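Local coordinates for phosphoinositol-specific phospholipase C (Pseudomonas sp., PDB 5FYP), which probably cleaves phosphoinositides at the glycerol-phosphate bond, as a calcium-dependent phospholipase C with a TIM-barrel type of fold, at residues G234-N239 against Y255-R260. Sequence-based numbering, arbitrary orientation.
Sequences GYVAMN and YSHIGR
M238 and N239 pair in parallel with I258 and G259 where two neighbouring strands of the TIM-barrel fold begin, joined through helix 249-254 as a beta-alpha-beta unit. Three backbone hydrogen bonds zip them: I258 N to A237 O, N239 N to I258 O and R260 N to N239 O, each 3.0 Å. The M238 and I258 side chains run side by side, CG of M238 3.9 Å from CB of I258. N239 and H257 form a flat pair: CG of N239, beside its own backbone N (chi1 -70°), brings OD1 into the imidazole plane, where it accepts a hydrogen bond from H257 ND1 (2.8 Å, N-H...O angle 159°), with amide and ring 6° apart. N239 ND2 hydrogen-bonds to T215 OG1 and D220 O, and H257 NE2 to Q166 O, so ring and amide are tethered at both ends. A leucine in place of H257 would probably leave N239 OD1 without this donor and the amide less firmly held. R260 reaches on to E48, a calcium ligand, in a salt bridge. Over one imidazole face, which V236 O also overlies, lies A237 CA, a CH-pi contact 4.2 Å from the H257 ring centroid.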
ATOM      1  N   GLY A 234     -15.925   4.917   6.160  1.00  6.55           N
ATOM      2  CA  GLY A 234     -15.954   6.121   5.339  1.00  7.00           C
ATOM      3  C   GLY A 234     -14.597   6.591   4.834  1.00  6.41           C
ATOM      4  O   GLY A 234     -14.544   7.329   3.867  1.00  7.33           O
ATOM      5  N   TYR A 235     -13.500   6.138   5.471  1.00  6.72           N
ATOM      6  CA  TYR A 235     -12.145   6.487   5.052  1.00  6.87           C
ATOM      7  C   TYR A 235     -11.598   5.584   3.964  1.00  6.77           C
ATOM      8  O   TYR A 235     -10.484   5.781   3.509  1.00  8.52           O
ATOM      9  CB  TYR A 235     -11.194   6.487   6.261  1.00  7.45           C
ATOM     10  CG  TYR A 235     -11.473   7.565   7.280  1.00  7.81           C
ATOM     11  CD1 TYR A 235     -10.895   8.835   7.162  1.00  8.41           C
ATOM     12  CD2 TYR A 235     -12.347   7.359   8.311  1.00  8.46           C
ATOM     13  CE1 TYR A 235     -11.172   9.836   8.080  1.00  9.63           C
ATOM     14  CE2 TYR A 235     -12.641   8.364   9.235  1.00  9.62           C
ATOM     15  CZ  TYR A 235     -12.062   9.609   9.102  1.00 10.32           C
ATOM     16  OH  TYR A 235     -12.341  10.631   9.965  1.00 12.58           O
ATOM     17  N   VAL A 236     -12.341   4.549   3.572  1.00  6.48           N
ATOM     18  CA  VAL A 236     -11.789   3.537   2.671  1.00  6.04           C
ATOM     19  C   VAL A 236     -11.695   4.041   1.228  1.00  6.40           C
ATOM     20  O   VAL A 236     -12.710   4.290   0.584  1.00  8.01           O
ATOM     21  CB  VAL A 236     -12.646   2.257   2.757  1.00  6.58           C
ATOM     22  CG1 VAL A 236     -12.292   1.253   1.691  1.00  7.36           C
ATOM     23  CG2 VAL A 236     -12.516   1.636   4.146  1.00  7.01           C
ATOM     24  N   ALA A 237     -10.454   4.075   0.742  1.00  5.93           N
ATOM     25  CA  ALA A 237     -10.138   4.502  -0.611  1.00  6.40           C
ATOM     26  C   ALA A 237      -9.350   3.445  -1.379  1.00  5.94           C
ATOM     27  O   ALA A 237      -8.889   3.678  -2.500  1.00  6.21           O
ATOM     28  CB  ALA A 237      -9.345   5.801  -0.586  1.00  6.53           C
ATOM     29  N   MET A 238      -9.206   2.257  -0.767  1.00  5.69           N
ATOM     30  CA  MET A 238      -8.410   1.158  -1.285  1.00  5.55           C
ATOM     31  C   MET A 238      -9.035  -0.140  -0.801  1.00  5.74           C
ATOM     32  O   MET A 238      -9.667  -0.157   0.258  1.00  6.26           O
ATOM     33  CB  MET A 238      -6.967   1.226  -0.794  1.00  6.28           C
ATOM     34  CG  MET A 238      -6.230   2.462  -1.278  1.00  6.61           C
ATOM     35  SD  MET A 238      -4.453   2.144  -1.192  1.00  7.83           S
ATOM     36  CE  MET A 238      -3.772   3.664  -1.858  1.00  8.12           C
ATOM     37  N   ASN A 239      -8.862  -1.204  -1.580  1.00  5.67           N
ATOM     38  CA  ASN A 239      -9.422  -2.510  -1.224  1.00  5.78           C
ATOM     39  C   ASN A 239      -8.415  -3.603  -1.545  1.00  6.07           C
ATOM     40  O   ASN A 239      -7.730  -3.558  -2.553  1.00  7.35           O
ATOM     41  CB  ASN A 239     -10.738  -2.758  -1.956  1.00  6.29           C
ATOM     42  CG  ASN A 239     -11.844  -1.857  -1.432  1.00  6.55           C
ATOM     43  OD1 ASN A 239     -12.077  -0.746  -1.956  1.00  7.23           O
ATOM     44  ND2 ASN A 239     -12.507  -2.306  -0.386  1.00  6.17           N
ATOM     45  N   TYR A 255     -15.603   2.476  -8.066  1.00  7.64           N
ATOM     46  CA  TYR A 255     -15.610   3.415  -6.940  1.00  7.77           C
ATOM     47  C   TYR A 255     -14.357   4.274  -6.839  1.00  7.52           C
ATOM     48  O   TYR A 255     -14.232   5.046  -5.880  1.00  7.93           O
ATOM     49  CB  TYR A 255     -15.869   2.680  -5.598  1.00  7.50           C
ATOM     50  CG  TYR A 255     -17.332   2.659  -5.231  1.00  7.32           C
ATOM     51  CD1 TYR A 255     -18.228   1.781  -5.843  1.00  7.53           C
ATOM     52  CD2 TYR A 255     -17.833   3.577  -4.311  1.00  7.59           C
ATOM     53  CE1 TYR A 255     -19.579   1.844  -5.506  1.00  7.83           C
ATOM     54  CE2 TYR A 255     -19.154   3.628  -3.977  1.00  7.53           C
ATOM     55  CZ  TYR A 255     -20.042   2.778  -4.600  1.00  7.25           C
ATOM     56  OH  TYR A 255     -21.368   2.894  -4.251  1.00  7.93           O
ATOM     57  N   SER A 256     -13.440   4.171  -7.817  1.00  7.08           N
ATOM     58  CA  SER A 256     -12.149   4.898  -7.734  1.00  7.44           C
ATOM     59  C   SER A 256     -11.423   4.582  -6.439  1.00  6.76           C
ATOM     60  O   SER A 256     -10.761   5.438  -5.853  1.00  8.11           O
ATOM     61  CB  SER A 256     -12.297   6.388  -7.949  1.00  7.81           C
ATOM     62  OG  SER A 256     -12.810   6.593  -9.263  1.00  8.96           O
ATOM     63  N   HIS A 257     -11.528   3.311  -5.997  1.00  6.76           N
ATOM     64  CA  HIS A 257     -10.653   2.821  -4.927  1.00  6.63           C
ATOM     65  C   HIS A 257      -9.511   2.036  -5.553  1.00  6.61           C
ATOM     66  O   HIS A 257      -9.710   1.302  -6.512  1.00  7.43           O
ATOM     67  CB  HIS A 257     -11.401   1.866  -3.989  1.00  6.11           C
ATOM     68  CG  HIS A 257     -12.523   2.488  -3.208  1.00  6.04           C
ATOM     69  ND1 HIS A 257     -13.158   1.773  -2.234  1.00  6.21           N
ATOM     70  CD2 HIS A 257     -13.135   3.679  -3.252  1.00  6.38           C
ATOM     71  CE1 HIS A 257     -14.126   2.504  -1.711  1.00  6.49           C
ATOM     72  NE2 HIS A 257     -14.148   3.659  -2.324  1.00  5.99           N
ATOM     73  N   ILE A 258      -8.310   2.125  -4.978  1.00  6.46           N
ATOM     74  CA  ILE A 258      -7.171   1.383  -5.518  1.00  6.66           C
ATOM     75  C   ILE A 258      -7.256  -0.058  -5.063  1.00  6.72           C
ATOM     76  O   ILE A 258      -7.115  -0.366  -3.853  1.00  7.73           O
ATOM     77  CB  ILE A 258      -5.834   2.007  -5.121  1.00  6.78           C
ATOM     78  CG1 ILE A 258      -5.774   3.489  -5.459  1.00  7.81           C
ATOM     79  CG2 ILE A 258      -4.683   1.246  -5.755  1.00  7.24           C
ATOM     80  CD1 ILE A 258      -6.031   3.834  -6.902  1.00  8.47           C
ATOM     81  N   GLY A 259      -7.480  -0.967  -6.012  1.00  6.36           N
ATOM     82  CA  GLY A 259      -7.592  -2.399  -5.724  1.00  6.49           C
ATOM     83  C   GLY A 259      -6.284  -3.107  -5.879  1.00  6.62           C
ATOM     84  O   GLY A 259      -5.591  -2.912  -6.880  1.00  7.79           O
ATOM     85  N   ARG A 260      -5.985  -3.980  -4.918  1.00  6.90           N
ATOM     86  CA  ARG A 260      -4.809  -4.857  -4.978  1.00  6.92           C
ATOM     87  C   ARG A 260      -5.286  -6.296  -4.905  1.00  6.95           C
ATOM     88  O   ARG A 260      -6.140  -6.632  -4.078  1.00  8.17           O
ATOM     89  CB  ARG A 260      -3.848  -4.571  -3.842  1.00  7.64           C
ATOM     90  CG  ARG A 260      -2.587  -5.424  -3.867  1.00  8.53           C
ATOM     91  CD  ARG A 260      -1.486  -4.803  -3.007  1.00 10.48           C
ATOM     92  NE  ARG A 260      -0.250  -5.578  -2.932  1.00 13.16           N
ATOM     93  CZ  ARG A 260      -0.087  -6.611  -2.150  1.00 13.96           C
ATOM     94  NH1 ARG A 260      -1.102  -7.086  -1.437  1.00 14.14           N
ATOM     95  NH2 ARG A 260       1.107  -7.204  -2.112  1.00 17.20           N
TER